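Local atomic coordinates of EvdMO1 (Micromonospora carbonacea, PDB entry 5T39), a protein that probably transfers a methyl group from S-adenosylmethionine during everninomicin biosynthesis, using a Rossmann-like domain that is fused to an oxidase domain in the full-length enzyme. Residues 60-65 with 87-92; 80-85 with 147-152; 99-104 with 124-129. All coordinates share one frame; numbering follows the deposited sequence. Where two conformers were deposited one is given.

In the fold
The three contacts sample one Rossmann-like methyltransferase fold, whose seven-stranded mixed sheet has the order 3-2-1-4-5-7-6 of class I enzymes. Contact 2 pairs strands 78-82 and 146-150 at the middle of that sheet. Contact 3 pairs 100-105 with 126-130, one of two edge strands, and the backbones of Glu81, Leu102 and Leu104 join the two pairs. Contact 1 packs helices 62-72 and 88-94 beside the sheet; Thr90 touches Glu81 and Val126. The centres of contacts 1 and 2 lie about 11 Å apart. Contact 3 is centred about 13 Å from contact 1 and 12 Å from contact 2. Along the chain, contacts 1 and 2 interleave, and contact 3 falls between the halves of contact 2. Contacts 1 and 2 both hold the amino-acid end of SAH.

Contact 1: 60-65 with 87-92; sequences QDPADR and GADTLA. With SAH (S-adenosyl-L-homocysteine), chain B.
Two helix starts on one side of the Rossmann-like sheet meet here, and their Arg65-Asp89 salt bridge reaches the carboxylate end of SAH. Arg65 NH1 lies 2.7 Å from Asp89 OD2, which it meets on the syn side of the carboxylate. OD2 is only 6° out of the guanidinium plane, although the guanidinium and carboxylate planes are turned 64° apart, and one nitrogen meets one oxygen rather than forming a two-pronged pair. The same NH1 donates to SAH OXT at 3.0 Å. Arg65 thus probably offsets both negative charges, while Asp89, in the second shell, is likely to steady the arginine. The arginine chain leaves with CG anti to the backbone N, and a bend at chi3 (-77°) turns its end toward Asp89. Beneath this polar layer the helices touch through small groups: Pro62 CG meets Ala88 CB at 3.8 Å, and Ala92 CB sits 3.5 Å from Pro62 O. Asp61 N-caps helix 62-72 by accepting from Asp64 N. Glu105, Asp132 and Val133 hold other parts of SAH. At the second carboxylate oxygen, a single water joins Asp89 OD1 (2.6 Å) to Gln60 O (2.7 Å).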
loop_
_atom_site.group_PDB
_atom_site.type_symbol
_atom_site.label_atom_id
_atom_site.label_comp_id
_atom_site.label_asym_id
_atom_site.label_seq_id
_atom_site.Cartn_x
_atom_site.Cartn_y
_atom_site.Cartn_z
ATOM N N GLN A 60 -8.313 -6.308 -2.531
ATOM C CA GLN A 60 -9.700 -5.881 -2.400
ATOM C C GLN A 60 -10.066 -4.825 -3.439
ATOM O O GLN A 60 -9.226 -4.029 -3.858
ATOM C CB GLN A 60 -9.963 -5.336 -0.993
ATOM C CG GLN A 60 -11.423 -4.990 -0.727
ATOM C CD GLN A 60 -11.688 -4.637 0.723
ATOM O OE1 GLN A 60 -10.778 -4.258 1.455
ATOM N NE2 GLN A 60 -12.942 -4.766 1.145
ATOM N N ASP A 61 -11.323 -4.830 -3.858
ATOM C CA ASP A 61 -11.840 -3.756 -4.688
ATOM C C ASP A 61 -11.491 -2.407 -4.053
ATOM O O ASP A 61 -11.763 -2.205 -2.861
ATOM C CB ASP A 61 -13.356 -3.905 -4.785
ATOM C CG ASP A 61 -14.005 -2.759 -5.508
ATOM O OD1 ASP A 61 -14.001 -2.763 -6.757
ATOM O OD2 ASP A 61 -14.514 -1.855 -4.816
ATOM N N PRO A 62 -10.895 -1.468 -4.801
ATOM C CA PRO A 62 -10.485 -0.198 -4.172
ATOM C C PRO A 62 -11.616 0.556 -3.496
ATOM O O PRO A 62 -11.395 1.139 -2.426
ATOM C CB PRO A 62 -9.867 0.591 -5.335
ATOM C CG PRO A 62 -9.443 -0.443 -6.318
ATOM C CD PRO A 62 -10.416 -1.572 -6.190
ATOM N N ALA A 63 -12.814 0.583 -4.084
ATOM C CA ALA A 63 -13.916 1.298 -3.451
ATOM C C ALA A 63 -14.291 0.660 -2.120
ATOM O O ALA A 63 -14.590 1.361 -1.150
ATOM C CB ALA A 63 -15.127 1.330 -4.381
ATOM N N ASP A 64 -14.281 -0.673 -2.052
ATOM C CA ASP A 64 -14.583 -1.352 -0.794
ATOM C C ASP A 64 -13.489 -1.113 0.244
ATOM O O ASP A 64 -13.775 -0.935 1.436
ATOM C CB ASP A 64 -14.772 -2.852 -1.032
ATOM C CG ASP A 64 -15.983 -3.166 -1.904
ATOM O OD1 ASP A 64 -16.874 -2.303 -2.039
ATOM O OD2 ASP A 64 -16.043 -4.286 -2.455
ATOM N N ARG A 65 -12.226 -1.100 -0.185
ATOM C CA ARG A 65 -11.142 -0.819 0.750
ATOM C C ARG A 65 -11.249 0.600 1.295
ATOM O O ARG A 65 -11.059 0.830 2.494
ATOM C CB ARG A 65 -9.789 -1.038 0.066
ATOM C CG ARG A 65 -8.594 -0.695 0.933
ATOM C CD ARG A 65 -7.296 -1.112 0.270
ATOM N NE ARG A 65 -7.101 -2.544 0.388
ATOM C CZ ARG A 65 -6.135 -3.218 -0.223
ATOM N NH1 ARG A 65 -5.306 -2.586 -1.034
ATOM N NH2 ARG A 65 -6.002 -4.519 -0.025
ATOM N N GLY A 87 -2.094 3.451 -8.517
ATOM C CA GLY A 87 -2.964 4.488 -7.998
ATOM C C GLY A 87 -4.407 4.110 -7.768
ATOM O O GLY A 87 -5.218 5.001 -7.515
ATOM N N ALA A 88 -4.765 2.831 -7.820
ATOM C CA ALA A 88 -6.178 2.475 -7.714
ATOM C C ALA A 88 -6.742 2.816 -6.333
ATOM O O ALA A 88 -7.846 3.368 -6.219
ATOM C CB ALA A 88 -6.376 0.995 -8.031
ATOM N N ASP A 89 -6.017 2.465 -5.260
ATOM C CA ASP A 89 -6.488 2.828 -3.923
ATOM C C ASP A 89 -6.387 4.333 -3.712
ATOM O O ASP A 89 -7.247 4.933 -3.060
ATOM C CB ASP A 89 -5.689 2.113 -2.825
ATOM C CG ASP A 89 -5.998 0.638 -2.709
ATOM O OD1 ASP A 89 -7.078 0.195 -3.147
ATOM O OD2 ASP A 89 -5.142 -0.071 -2.121
ATOM N N THR A 90 -5.336 4.955 -4.253
ATOM C CA THR A 90 -5.149 6.393 -4.113
ATOM C C THR A 90 -6.358 7.127 -4.665
ATOM O O THR A 90 -6.914 8.031 -4.027
ATOM C CB THR A 90 -3.900 6.825 -4.898
ATOM O OG1 THR A 90 -2.940 5.761 -4.995
ATOM C CG2 THR A 90 -3.290 8.053 -4.260
ATOM N N LEU A 91 -6.787 6.730 -5.864
ATOM C CA LEU A 91 -7.947 7.346 -6.498
ATOM C C LEU A 91 -9.214 7.123 -5.672
ATOM O O LEU A 91 -10.006 8.051 -5.457
ATOM C CB LEU A 91 -8.095 6.751 -7.894
ATOM C CG LEU A 91 -9.200 7.336 -8.757
ATOM C CD1 LEU A 91 -8.933 8.792 -9.034
ATOM C CD2 LEU A 91 -9.286 6.546 -10.034
ATOM N N ALA A 92 -9.425 5.894 -5.199
ATOM C CA ALA A 92 -10.611 5.603 -4.404
ATOM C C ALA A 92 -10.646 6.427 -3.121
ATOM O O ALA A 92 -11.706 6.918 -2.717
ATOM C CB ALA A 92 -10.687 4.108 -4.106
HETATM N N SAH B . -0.819 -1.267 -2.139
HETATM C CA SAH B . -1.263 -1.910 -3.373
HETATM C CB SAH B . -0.112 -2.531 -4.146
HETATM C CG SAH B . 0.620 -3.632 -3.385
HETATM S SD SAH B . 1.909 -4.413 -4.392
HETATM C C SAH B . -2.283 -2.984 -3.052
HETATM O O SAH B . -2.885 -3.567 -3.960
HETATM O OXT SAH B . -2.489 -3.275 -1.875
HETATM C "C5'" SAH B . 3.357 -3.634 -3.630
HETATM C "C4'" SAH B . 3.629 -2.208 -4.102
HETATM O "O4'" SAH B . 4.609 -1.650 -3.225
HETATM C "C3'" SAH B . 4.186 -2.140 -5.515
HETATM O "O3'" SAH B . 3.708 -1.016 -6.225
HETATM C "C2'" SAH B . 5.682 -2.053 -5.252
HETATM O "O2'" SAH B . 6.476 -1.515 -6.294
HETATM C "C1'" SAH B . 5.713 -1.211 -3.986
HETATM N N9 SAH B . 6.921 -1.363 -3.177
HETATM C C8 SAH B . 7.573 -2.528 -2.865
HETATM N N7 SAH B . 8.624 -2.269 -2.065
HETATM C C5 SAH B . 8.649 -0.923 -1.876
HETATM C C6 SAH B . 9.507 -0.085 -1.167
HETATM N N6 SAH B . 10.574 -0.519 -0.502
HETATM N N1 SAH B . 9.243 1.251 -1.163
HETATM C C2 SAH B . 8.175 1.744 -1.856
HETATM N N3 SAH B . 7.318 0.969 -2.585
HETATM C C4 SAH B . 7.581 -0.353 -2.559
HETATM O O HOH W 1 -7.217 -2.250 -3.983
#

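Contact 2: 80-85 with 147-152; sequences LELGAL and VLCAGL. With SAH (S-adenosyl-L-homocysteine), chain B.
Leu82 and Val147 share one face of this parallel strand pair with Leu80 and Cys149, and Glu81 and Leu148 occupy the other; strand 100-105 flanks the pair beside 78-82, and strand 172-180 beside 146-150. The first face closes through Leu82 CD1 on Val147 CG1 at 3.8 Å, the second through Glu81 CG alongside Leu148 CD2, with Glu81 OE2 hydrogen-bonded to Thr90 OG1. Leu148 straddles Glu81, as parallel pairing demands: its N donates to Leu80 O (2.8 Å), and its O accepts from Leu82 N at 165°. Beyond this the strands splay, and a water bridges Leu82 O to Ala150 N. Leu152, its CG anti to the backbone N (chi1 -179°), lies between Leu82 and SAH: CD2 presses tightly on Leu82 CB at 3.5 Å, and CD1 is 3.6 Å from SAH O4'. With alanine in its place both methyls are gone, which would probably leave a gap beside Leu82 CB and rob the ribose of apolar contact. Gly83, in the glycine-rich loop of class I methyltransferases, could not carry a CB without clashing with O4'. Its O and Ala150 O each lie 2.8 Å from SAH N, so two carbonyl dipoles grip the amino group and probably favour its protonated form.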
loop_
_atom_site.group_PDB
_atom_site.type_symbol
_atom_site.label_atom_id
_atom_site.label_comp_id
_atom_site.label_asym_id
_atom_site.label_seq_id
_atom_site.Cartn_x
_atom_site.Cartn_y
_atom_site.Cartn_z
ATOM N N LEU A 80 -1.596 9.120 4.169
ATOM C CA LEU A 80 -0.380 8.619 3.545
ATOM C C LEU A 80 -0.644 7.198 3.076
ATOM O O LEU A 80 -1.041 6.355 3.889
ATOM C CB LEU A 80 0.774 8.625 4.556
ATOM C CG LEU A 80 2.107 8.061 4.070
ATOM C CD1 LEU A 80 2.654 8.885 2.916
ATOM C CD2 LEU A 80 3.099 8.022 5.220
ATOM N N GLU A 81 -0.414 6.923 1.796
ATOM C CA GLU A 81 -0.548 5.581 1.244
ATOM C C GLU A 81 0.834 5.076 0.853
ATOM O O GLU A 81 1.570 5.752 0.127
ATOM C CB GLU A 81 -1.468 5.572 0.026
ATOM C CG GLU A 81 -1.524 4.204 -0.629
ATOM C CD GLU A 81 -2.165 4.220 -1.970
ATOM O OE1 GLU A 81 -2.403 3.110 -2.503
ATOM O OE2 GLU A 81 -2.393 5.317 -2.507
ATOM N N LEU A 82 1.182 3.885 1.322
ATOM C CA LEU A 82 2.490 3.293 1.057
ATOM C C LEU A 82 2.376 2.181 0.018
ATOM O O LEU A 82 1.605 1.241 0.185
ATOM C CB LEU A 82 3.068 2.731 2.356
ATOM C CG LEU A 82 3.182 3.748 3.489
ATOM C CD1 LEU A 82 3.745 3.087 4.721
ATOM C CD2 LEU A 82 4.023 4.946 3.095
ATOM N N GLY A 83 3.181 2.255 -1.031
ATOM C CA GLY A 83 3.133 1.258 -2.086
ATOM C C GLY A 83 1.943 1.426 -3.010
ATOM O O GLY A 83 1.146 0.501 -3.199
ATOM N N ALA A 84 1.822 2.611 -3.617
ATOM C CA ALA A 84 0.612 2.990 -4.336
ATOM C C ALA A 84 0.411 2.265 -5.666
ATOM O O ALA A 84 -0.700 2.332 -6.214
ATOM C CB ALA A 84 0.618 4.498 -4.551
ATOM N N LEU A 85 1.431 1.589 -6.193
ATOM C CA LEU A 85 1.303 0.809 -7.421
ATOM C C LEU A 85 0.817 1.675 -8.587
ATOM O O LEU A 85 1.550 2.574 -9.014
ATOM C CB LEU A 85 0.491 -0.476 -7.189
ATOM C CG LEU A 85 0.362 -1.472 -8.343
ATOM C CD1 LEU A 85 1.681 -1.691 -9.056
ATOM C CD2 LEU A 85 -0.220 -2.787 -7.841
ATOM N N VAL A 147 -2.480 6.113 7.931
ATOM C CA VAL A 147 -1.604 5.525 6.929
ATOM C C VAL A 147 -2.273 4.276 6.377
ATOM O O VAL A 147 -2.728 3.423 7.149
ATOM C CB VAL A 147 -0.244 5.146 7.547
ATOM C CG1 VAL A 147 0.654 4.456 6.546
ATOM C CG2 VAL A 147 0.428 6.369 8.129
ATOM N N LEU A 148 -2.333 4.161 5.053
ATOM C CA LEU A 148 -2.741 2.930 4.395
ATOM C C LEU A 148 -1.479 2.166 4.034
ATOM O O LEU A 148 -0.604 2.700 3.341
ATOM C CB LEU A 148 -3.575 3.217 3.143
ATOM C CG LEU A 148 -3.969 1.982 2.319
ATOM C CD1 LEU A 148 -4.778 0.997 3.145
ATOM C CD2 LEU A 148 -4.750 2.390 1.083
ATOM N N CYS A 149 -1.378 0.922 4.518
ATOM C CA CYS A 149 -0.224 0.064 4.256
ATOM C C CYS A 149 -0.746 -1.313 3.868
ATOM O O CYS A 149 -0.892 -2.203 4.717
ATOM C CB CYS A 149 0.677 0.006 5.477
ATOM S SG CYS A 149 2.159 -0.979 5.237
ATOM N N ALA A 150 -1.061 -1.480 2.587
ATOM C CA ALA A 150 -1.640 -2.709 2.084
ATOM C C ALA A 150 -0.693 -3.327 1.067
ATOM O O ALA A 150 -0.106 -2.630 0.231
ATOM C CB ALA A 150 -2.999 -2.444 1.435
ATOM N N GLY A 151 -0.545 -4.642 1.136
ATOM C CA GLY A 151 0.228 -5.326 0.124
ATOM C C GLY A 151 1.707 -5.004 0.121
ATOM O O GLY A 151 2.365 -5.221 -0.896
ATOM N N LEU A 152 2.252 -4.528 1.241
ATOM C CA LEU A 152 3.606 -3.988 1.265
ATOM C C LEU A 152 4.489 -4.595 2.349
ATOM O O LEU A 152 5.699 -4.745 2.148
ATOM C CB LEU A 152 3.565 -2.471 1.446
ATOM C CG LEU A 152 4.921 -1.750 1.472
ATOM C CD1 LEU A 152 5.705 -1.999 0.198
ATOM C CD2 LEU A 152 4.709 -0.264 1.700
HETATM N N SAH B . -0.819 -1.267 -2.139
HETATM C CA SAH B . -1.263 -1.910 -3.373
HETATM C CB SAH B . -0.112 -2.531 -4.146
HETATM C CG SAH B . 0.620 -3.632 -3.385
HETATM S SD SAH B . 1.909 -4.413 -4.392
HETATM C C SAH B . -2.283 -2.984 -3.052
HETATM O O SAH B . -2.885 -3.567 -3.960
HETATM O OXT SAH B . -2.489 -3.275 -1.875
HETATM C "C5'" SAH B . 3.357 -3.634 -3.630
HETATM C "C4'" SAH B . 3.629 -2.208 -4.102
HETATM O "O4'" SAH B . 4.609 -1.650 -3.225
HETATM C "C3'" SAH B . 4.186 -2.140 -5.515
HETATM O "O3'" SAH B . 3.708 -1.016 -6.225
HETATM C "C2'" SAH B . 5.682 -2.053 -5.252
HETATM O "O2'" SAH B . 6.476 -1.515 -6.294
HETATM C "C1'" SAH B . 5.713 -1.211 -3.986
HETATM N N9 SAH B . 6.921 -1.363 -3.177
HETATM C C8 SAH B . 7.573 -2.528 -2.865
HETATM N N7 SAH B . 8.624 -2.269 -2.065
HETATM C C5 SAH B . 8.649 -0.923 -1.876
HETATM C C6 SAH B . 9.507 -0.085 -1.167
HETATM N N6 SAH B . 10.574 -0.519 -0.502
HETATM N N1 SAH B . 9.243 1.251 -1.163
HETATM C C2 SAH B . 8.175 1.744 -1.856
HETATM N N3 SAH B . 7.318 0.969 -2.585
HETATM C C4 SAH B . 7.581 -0.353 -2.559
HETATM O O HOH W 2 -1.012 0.740 0.894
#

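Contact 3: 99-104 with 124-129; sequences TSILGL and TNVELR
Asn125 ND2 serves two backbone carbonyls, donating to Thr99 O at 2.8 Å across the contact and to Ala94 O at the end of helix 88-94. Thr99 O is tilted 26° from the amide plane. CG of Asn125 sits between the backbone N and carbonyl carbon (chi1 56°), which turns the amide back toward Thr99 O. From there the strands run in parallel register, the axes of these short segments coming within 4.7 Å. Ile101 N bonds to Asn125 O, Glu127 N to Ile101 O, Gly103 N to Glu127 O and Arg129 N to Gly103 O. On the face with Leu102, Arg129 grips Glu127 side-on with two nitrogens: NE to OE2 at 2.8 Å and NH2 to OE1 at 3.1 Å. Both carboxylate oxygens are met from above their plane. Leu102 CD1 lies 3.6 Å above one face of that guanidinium, offset toward its rim, so the ion pair rests on an apolar methyl. On the other face, a CB on Gly103 would fall 3.0 Å from Leu128 CD2 and probably crowd it; Leu128 and Val126 pack there against helix 108-121. Strand 100-105, that helix and strand 126-130 form a beta-alpha-beta crossover, the repeating unit of Rossmann-like folds, here at the outer end of the sheet.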
loop_
_atom_site.group_PDB
_atom_site.type_symbol
_atom_site.label_atom_id
_atom_site.label_comp_id
_atom_site.label_asym_id
_atom_site.label_seq_id
_atom_site.Cartn_x
_atom_site.Cartn_y
_atom_site.Cartn_z
ATOM N N THR A 99 -10.306 15.564 1.515
ATOM C CA THR A 99 -9.202 14.694 1.940
ATOM C C THR A 99 -8.095 14.710 0.885
ATOM O O THR A 99 -8.367 14.480 -0.290
ATOM C CB THR A 99 -9.653 13.229 2.245
ATOM O OG1 THR A 99 -10.633 13.204 3.298
ATOM C CG2 THR A 99 -8.470 12.353 2.668
ATOM N N SER A 100 -6.849 14.935 1.325
ATOM C CA SER A 100 -5.677 14.948 0.460
ATOM C C SER A 100 -4.870 13.694 0.747
ATOM O O SER A 100 -4.802 13.241 1.892
ATOM C CB SER A 100 -4.796 16.180 0.707
ATOM O OG SER A 100 -4.183 16.157 1.982
ATOM N N ILE A 101 -4.269 13.136 -0.304
ATOM C CA ILE A 101 -3.549 11.875 -0.218
ATOM C C ILE A 101 -2.137 12.094 -0.728
ATOM O O ILE A 101 -1.950 12.690 -1.793
ATOM C CB ILE A 101 -4.211 10.785 -1.078
ATOM C CG1 ILE A 101 -5.743 10.845 -1.020
ATOM C CG2 ILE A 101 -3.612 9.413 -0.707
ATOM C CD1 ILE A 101 -6.295 10.608 0.326
ATOM N N LEU A 102 -1.151 11.568 -0.004
ATOM C CA LEU A 102 0.209 11.425 -0.502
ATOM C C LEU A 102 0.445 9.940 -0.705
ATOM O O LEU A 102 0.379 9.174 0.256
ATOM C CB LEU A 102 1.228 11.989 0.485
ATOM C CG LEU A 102 2.699 11.783 0.094
ATOM C CD1 LEU A 102 3.058 12.436 -1.234
ATOM C CD2 LEU A 102 3.606 12.321 1.186
ATOM N N GLY A 103 0.687 9.531 -1.944
ATOM C CA GLY A 103 0.984 8.144 -2.267
ATOM C C GLY A 103 2.453 7.991 -2.619
ATOM O O GLY A 103 2.976 8.720 -3.459
ATOM N N LEU A 104 3.106 7.042 -1.959
ATOM C CA LEU A 104 4.512 6.747 -2.186
ATOM C C LEU A 104 4.637 5.436 -2.942
ATOM O O LEU A 104 3.950 4.455 -2.621
ATOM C CB LEU A 104 5.267 6.640 -0.864
ATOM C CG LEU A 104 5.193 7.889 0.025
ATOM C CD1 LEU A 104 6.041 7.673 1.252
ATOM C CD2 LEU A 104 5.616 9.152 -0.724
ATOM N N THR A 124 -6.905 16.052 -8.331
ATOM C CA THR A 124 -5.965 17.086 -7.914
ATOM C C THR A 124 -5.630 17.042 -6.426
ATOM O O THR A 124 -4.664 17.697 -6.020
ATOM C CB THR A 124 -6.523 18.467 -8.269
ATOM O OG1 THR A 124 -7.774 18.647 -7.596
ATOM C CG2 THR A 124 -6.742 18.603 -9.772
ATOM N N ASN A 125 -6.391 16.302 -5.609
ATOM C CA ASN A 125 -6.106 16.156 -4.187
ATOM C C ASN A 125 -5.155 14.993 -3.898
ATOM O O ASN A 125 -5.040 14.565 -2.747
ATOM C CB ASN A 125 -7.411 16.023 -3.400
ATOM C CG ASN A 125 -8.282 14.886 -3.878
ATOM O OD1 ASN A 125 -8.220 14.479 -5.041
ATOM N ND2 ASN A 125 -9.127 14.380 -2.985
ATOM N N VAL A 126 -4.465 14.493 -4.920
ATOM C CA VAL A 126 -3.473 13.432 -4.796
ATOM C C VAL A 126 -2.113 13.984 -5.188
ATOM O O VAL A 126 -1.982 14.682 -6.199
ATOM C CB VAL A 126 -3.838 12.248 -5.716
ATOM C CG1 VAL A 126 -2.728 11.219 -5.767
ATOM C CG2 VAL A 126 -5.146 11.612 -5.292
ATOM N N GLU A 127 -1.100 13.655 -4.398
ATOM C CA GLU A 127 0.291 13.797 -4.795
ATOM C C GLU A 127 0.918 12.419 -4.761
ATOM O O GLU A 127 0.709 11.677 -3.798
ATOM C CB GLU A 127 1.081 14.714 -3.845
ATOM C CG GLU A 127 2.517 14.884 -4.312
ATOM C CD GLU A 127 3.411 15.722 -3.424
ATOM O OE1 GLU A 127 2.978 16.163 -2.352
ATOM O OE2 GLU A 127 4.586 15.912 -3.807
ATOM N N LEU A 128 1.686 12.083 -5.792
ATOM C CA LEU A 128 2.425 10.837 -5.868
ATOM C C LEU A 128 3.908 11.154 -5.891
ATOM O O LEU A 128 4.328 12.112 -6.554
ATOM C CB LEU A 128 2.044 10.073 -7.134
ATOM C CG LEU A 128 0.609 9.542 -7.168
ATOM C CD1 LEU A 128 0.166 9.264 -8.579
ATOM C CD2 LEU A 128 0.514 8.273 -6.329
ATOM N N ARG A 129 4.706 10.339 -5.202
ATOM C CA ARG A 129 6.143 10.542 -5.155
ATOM C C ARG A 129 6.855 9.205 -5.194
ATOM O O ARG A 129 6.399 8.227 -4.590
ATOM C CB ARG A 129 6.593 11.219 -3.863
ATOM C CG ARG A 129 6.110 12.604 -3.625
ATOM C CD ARG A 129 6.763 13.172 -2.389
ATOM N NE ARG A 129 6.034 14.336 -1.956
ATOM C CZ ARG A 129 6.092 14.837 -0.735
ATOM N NH1 ARG A 129 6.873 14.280 0.194
ATOM N NH2 ARG A 129 5.359 15.895 -0.439
#